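Local coordinates for protein monooxygenase (Agrobacterium tumefaciens, PDB 2I7G) that is probably a flavin-dependent oxidoreductase of the luciferase-like monooxygenase family, built on a TIM barrel, with a substrate that is not established, at residues B[224-229]-B[305-310]; B[219-222]-B[228-231]. All blocks are in the same frame, centred on the assembly; numbering follows the deposited sequence. Where two conformers were deposited one is given.

Both contacts deal with the loop that leads from strand 217-220 into helix 230-242; their ranges overlap at Arg228 and Phe229, which touch across contact 2 alone. Contact 2 folds the loop back onto its own strand; contact 1 ties it to strand 307-309 and the residues leading into it, far along the chain. Contact 2 is partly buried and mostly apolar, with Phe229 inside against Leu219 and Ile221 and a weak polar bond from exposed Arg228. Contact 1 is largely buried, polar at the sulfate end, where Gly224 alone is exposed, and aromatic where Tyr226 nears Phe307. The two meet at Ile221, whose CG2 lies 3.7 Å from Asn305 CB and 3.8 Å from Tyr226 CB.

Contact 1 of 2, residues B[224-229]-B[305-310]; sequences GEYRRF and NLFLGE. With SO4 (sulfate ion), chain F.
Asn305 reaches across to Gly224 with its side-chain amide: ND2 donates to Gly224 O at 2.9 Å, nearly straight at 170°. The oxygen is met on a lone pair in its carbonyl plane, and it lies almost within the amide plane of Asn305. With chi1 at 61°, CG sits between the backbone N and the carbonyl carbon, which carries ND2 over to the glycine. The other end of the amide, OD1, takes a hydrogen bond from Arg286 NE, which together with the bond from ND2 supports this orientation of the amide. A water bridges the two segments, donating to Gly224 O and accepting from Asn305 N at 3.2 Å. Next to the amide lies a sulfate, probably from the crystallisation liquor; Gly224 N donates to its O2 at 2.7 Å, and Trp288 NE1 binds the same ion.

From here the chain enters strand 307-309, which pairs in parallel with strand 252-260 of the TIM barrel, while Gly224 and Tyr226 belong to the loop that follows strand 217-220. Phe307 sends its CZ to within 4.3 Å of Tyr226 CD1. The two rings meet obliquely, planes at 42° and centroids 5.9 Å apart. Tyr226 also packs on helix 311-325, and Lys317 of that helix makes a cation-pi contact with Phe307.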
# COMPACT_ATOMS: atom_id res chain seq x y z
N GLY B 224 17.75 -7.40 -30.06
CA GLY B 224 19.01 -7.96 -30.52
C GLY B 224 19.43 -9.17 -29.72
O GLY B 224 18.61 -9.81 -29.03
N GLU B 225 20.69 -9.54 -29.85
CA GLU B 225 21.21 -10.70 -29.15
C GLU B 225 21.57 -10.30 -27.74
O GLU B 225 22.14 -9.23 -27.52
CB GLU B 225 22.42 -11.27 -29.90
CG GLU B 225 22.02 -11.77 -31.29
CD GLU B 225 23.09 -12.61 -31.95
OE1 GLU B 225 24.24 -12.68 -31.44
OE2 GLU B 225 22.78 -13.22 -32.99
N TYR B 226 21.20 -11.14 -26.78
CA TYR B 226 21.46 -10.80 -25.39
C TYR B 226 22.95 -10.55 -25.12
O TYR B 226 23.27 -9.70 -24.29
CB TYR B 226 20.86 -11.82 -24.40
CG TYR B 226 21.49 -13.20 -24.39
CD1 TYR B 226 20.84 -14.30 -24.95
CD2 TYR B 226 22.67 -13.43 -23.70
CE1 TYR B 226 21.40 -15.59 -24.90
CE2 TYR B 226 23.25 -14.72 -23.64
CZ TYR B 226 22.61 -15.78 -24.23
OH TYR B 226 23.18 -17.01 -24.15
N ARG B 227 23.81 -11.27 -25.85
CA ARG B 227 25.27 -11.15 -25.73
C ARG B 227 25.76 -9.72 -25.78
O ARG B 227 26.75 -9.36 -25.12
CB ARG B 227 25.98 -11.92 -26.86
CG ARG B 227 26.07 -13.37 -26.64
CD ARG B 227 26.97 -13.99 -27.69
NE ARG B 227 26.35 -14.11 -29.02
CZ ARG B 227 26.90 -14.79 -30.03
NH1 ARG B 227 28.07 -15.40 -29.85
NH2 ARG B 227 26.29 -14.87 -31.20
N ARG B 228 25.10 -8.91 -26.59
CA ARG B 228 25.56 -7.54 -26.85
C ARG B 228 25.54 -6.67 -25.58
O ARG B 228 26.24 -5.64 -25.51
CB ARG B 228 24.77 -6.89 -27.98
CG ARG B 228 23.47 -6.37 -27.60
CD ARG B 228 22.83 -5.69 -28.80
NE ARG B 228 21.48 -5.23 -28.47
CZ ARG B 228 21.19 -4.00 -28.04
NH1 ARG B 228 22.16 -3.11 -27.87
NH2 ARG B 228 19.93 -3.68 -27.76
N PHE B 229 24.73 -7.07 -24.60
CA PHE B 229 24.61 -6.34 -23.32
C PHE B 229 25.73 -6.64 -22.31
O PHE B 229 25.93 -5.88 -21.34
CB PHE B 229 23.24 -6.68 -22.68
CG PHE B 229 22.08 -6.09 -23.43
CD1 PHE B 229 21.64 -4.80 -23.15
CD2 PHE B 229 21.43 -6.81 -24.42
CE1 PHE B 229 20.57 -4.23 -23.83
CE2 PHE B 229 20.35 -6.26 -25.13
CZ PHE B 229 19.92 -4.95 -24.82
N ASN B 305 16.91 -12.19 -27.55
CA ASN B 305 16.55 -11.65 -26.24
C ASN B 305 15.28 -12.25 -25.59
O ASN B 305 15.02 -12.03 -24.39
CB ASN B 305 16.42 -10.13 -26.34
CG ASN B 305 15.35 -9.75 -27.31
OD1 ASN B 305 14.21 -9.73 -26.97
ND2 ASN B 305 15.73 -9.50 -28.58
N LEU B 306 14.50 -13.02 -26.36
CA LEU B 306 13.27 -13.63 -25.80
C LEU B 306 13.56 -15.04 -25.28
O LEU B 306 14.06 -15.90 -26.04
CB LEU B 306 12.17 -13.70 -26.87
CG LEU B 306 11.63 -12.35 -27.37
CD1 LEU B 306 10.50 -12.58 -28.40
CD2 LEU B 306 11.12 -11.52 -26.16
N PHE B 307 13.29 -15.25 -23.98
CA PHE B 307 13.57 -16.53 -23.30
C PHE B 307 12.28 -17.35 -23.38
O PHE B 307 11.37 -17.24 -22.53
CB PHE B 307 14.03 -16.26 -21.86
CG PHE B 307 15.47 -15.84 -21.80
CD1 PHE B 307 16.42 -16.65 -21.19
CD2 PHE B 307 15.86 -14.61 -22.36
CE1 PHE B 307 17.74 -16.25 -21.16
CE2 PHE B 307 17.19 -14.20 -22.35
CZ PHE B 307 18.13 -15.03 -21.75
N LEU B 308 12.18 -18.14 -24.45
CA LEU B 308 10.87 -18.70 -24.82
C LEU B 308 10.96 -20.14 -25.36
O LEU B 308 11.77 -20.43 -26.26
CB LEU B 308 10.23 -17.83 -25.87
CG LEU B 308 8.80 -18.17 -26.25
CD1 LEU B 308 8.03 -16.91 -26.54
CD2 LEU B 308 8.77 -19.13 -27.48
N GLY B 309 10.10 -21.02 -24.85
CA GLY B 309 10.06 -22.39 -25.37
C GLY B 309 9.63 -23.40 -24.34
O GLY B 309 9.10 -23.04 -23.27
N GLU B 310 9.85 -24.68 -24.66
CA GLU B 310 9.63 -25.74 -23.68
C GLU B 310 10.64 -25.58 -22.50
O GLU B 310 11.62 -24.82 -22.62
CB GLU B 310 9.76 -27.14 -24.31
CG GLU B 310 11.18 -27.44 -24.78
CD GLU B 310 11.35 -28.92 -25.22
OE1 GLU B 310 10.31 -29.55 -25.53
OE2 GLU B 310 12.50 -29.41 -25.26
S SO4 F . 14.66 -8.15 -31.41
O1 SO4 F . 14.57 -6.97 -30.57
O2 SO4 F . 15.78 -8.94 -30.95
O3 SO4 F . 13.45 -8.93 -31.31
O4 SO4 F . 14.92 -7.76 -32.79
O HOH W 1 16.81 -10.84 -30.42

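Contact 2 of 2, residues B[219-222]-B[228-231]; sequences LAII and RFAP
The ring of Phe229 has Ile221 over one face: CD1 stands 4.2 Å from the ring centroid, 28° off the normal, a CH-pi contact. At the rim, near the ring plane, is the carbonyl of Ile222, its O 3.5 Å from Phe229 CZ. The guanidinium of Arg228 is a second flat group, with Phe229 CZ over one of its faces, offset toward the rim. At the guanidinium edge NH2 gives a weak, bent hydrogen bond (127°) to Ile222 O at 3.3 Å, and it also bonds Gly223 O, the carbonyl next along the chain.

Both branches of Ile221 lie on the same side of the ring. Its CG2, anti to the backbone N, comes within 3.7 Å of Phe229 CE2, while CD1 lies by CG and CB. Leu219 adds CD2 at 3.9 Å from Phe229 CB. Phe325 of helix 311-325 touches both Ile221 and Phe229, extending the apolar cluster.

Phe229 thus packs the turn just before helix 230-242 against the end of strand 217-220. Together with strand 252-260, parallel to the first strand, these elements form a beta-alpha-beta unit, the repeating crossover of a TIM barrel.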
# COMPACT_ATOMS: atom_id res chain seq x y z
N LEU B 219 19.44 -5.30 -15.26
CA LEU B 219 19.50 -4.87 -16.64
C LEU B 219 18.32 -5.41 -17.48
O LEU B 219 18.14 -6.63 -17.59
CB LEU B 219 20.79 -5.40 -17.24
CG LEU B 219 21.09 -4.99 -18.67
CD1 LEU B 219 21.10 -3.44 -18.90
CD2 LEU B 219 22.46 -5.60 -18.98
N ALA B 220 17.57 -4.51 -18.10
CA ALA B 220 16.53 -4.94 -19.07
C ALA B 220 17.17 -5.34 -20.42
O ALA B 220 17.92 -4.56 -21.02
CB ALA B 220 15.49 -3.83 -19.26
N ILE B 221 16.91 -6.57 -20.87
CA ILE B 221 17.47 -7.07 -22.14
C ILE B 221 16.41 -6.91 -23.21
O ILE B 221 15.47 -7.71 -23.31
CB ILE B 221 17.90 -8.57 -22.07
CG1 ILE B 221 18.84 -8.85 -20.87
CG2 ILE B 221 18.51 -9.05 -23.44
CD1 ILE B 221 20.08 -7.99 -20.84
N ILE B 222 16.51 -5.83 -23.98
CA ILE B 222 15.47 -5.53 -24.96
C ILE B 222 16.12 -5.38 -26.34
O ILE B 222 16.95 -4.49 -26.54
CB ILE B 222 14.64 -4.29 -24.51
CG1 ILE B 222 13.91 -4.64 -23.18
CG2 ILE B 222 13.71 -3.79 -25.65
CD1 ILE B 222 12.71 -3.81 -22.78
N ARG B 228 25.10 -8.91 -26.59
CA ARG B 228 25.56 -7.54 -26.85
C ARG B 228 25.54 -6.67 -25.58
O ARG B 228 26.24 -5.64 -25.51
CB ARG B 228 24.77 -6.89 -27.98
CG ARG B 228 23.47 -6.37 -27.60
CD ARG B 228 22.83 -5.69 -28.80
NE ARG B 228 21.48 -5.23 -28.47
CZ ARG B 228 21.19 -4.00 -28.04
NH1 ARG B 228 22.16 -3.11 -27.87
NH2 ARG B 228 19.93 -3.68 -27.76
N PHE B 229 24.73 -7.07 -24.60
CA PHE B 229 24.61 -6.34 -23.32
C PHE B 229 25.73 -6.64 -22.31
O PHE B 229 25.93 -5.88 -21.34
CB PHE B 229 23.24 -6.68 -22.68
CG PHE B 229 22.08 -6.09 -23.43
CD1 PHE B 229 21.64 -4.80 -23.15
CD2 PHE B 229 21.43 -6.81 -24.42
CE1 PHE B 229 20.57 -4.23 -23.83
CE2 PHE B 229 20.35 -6.26 -25.13
CZ PHE B 229 19.92 -4.95 -24.82
N ALA B 230 26.46 -7.74 -22.52
CA ALA B 230 27.47 -8.16 -21.54
C ALA B 230 28.46 -7.07 -21.10
O ALA B 230 28.79 -7.00 -19.90
CB ALA B 230 28.22 -9.40 -22.02
N PRO B 231 28.99 -6.24 -22.06
CA PRO B 231 29.91 -5.17 -21.68
C PRO B 231 29.34 -4.17 -20.66
O PRO B 231 30.12 -3.51 -19.95
CB PRO B 231 30.22 -4.47 -23.02
CG PRO B 231 30.03 -5.54 -24.05
CD PRO B 231 28.83 -6.32 -23.53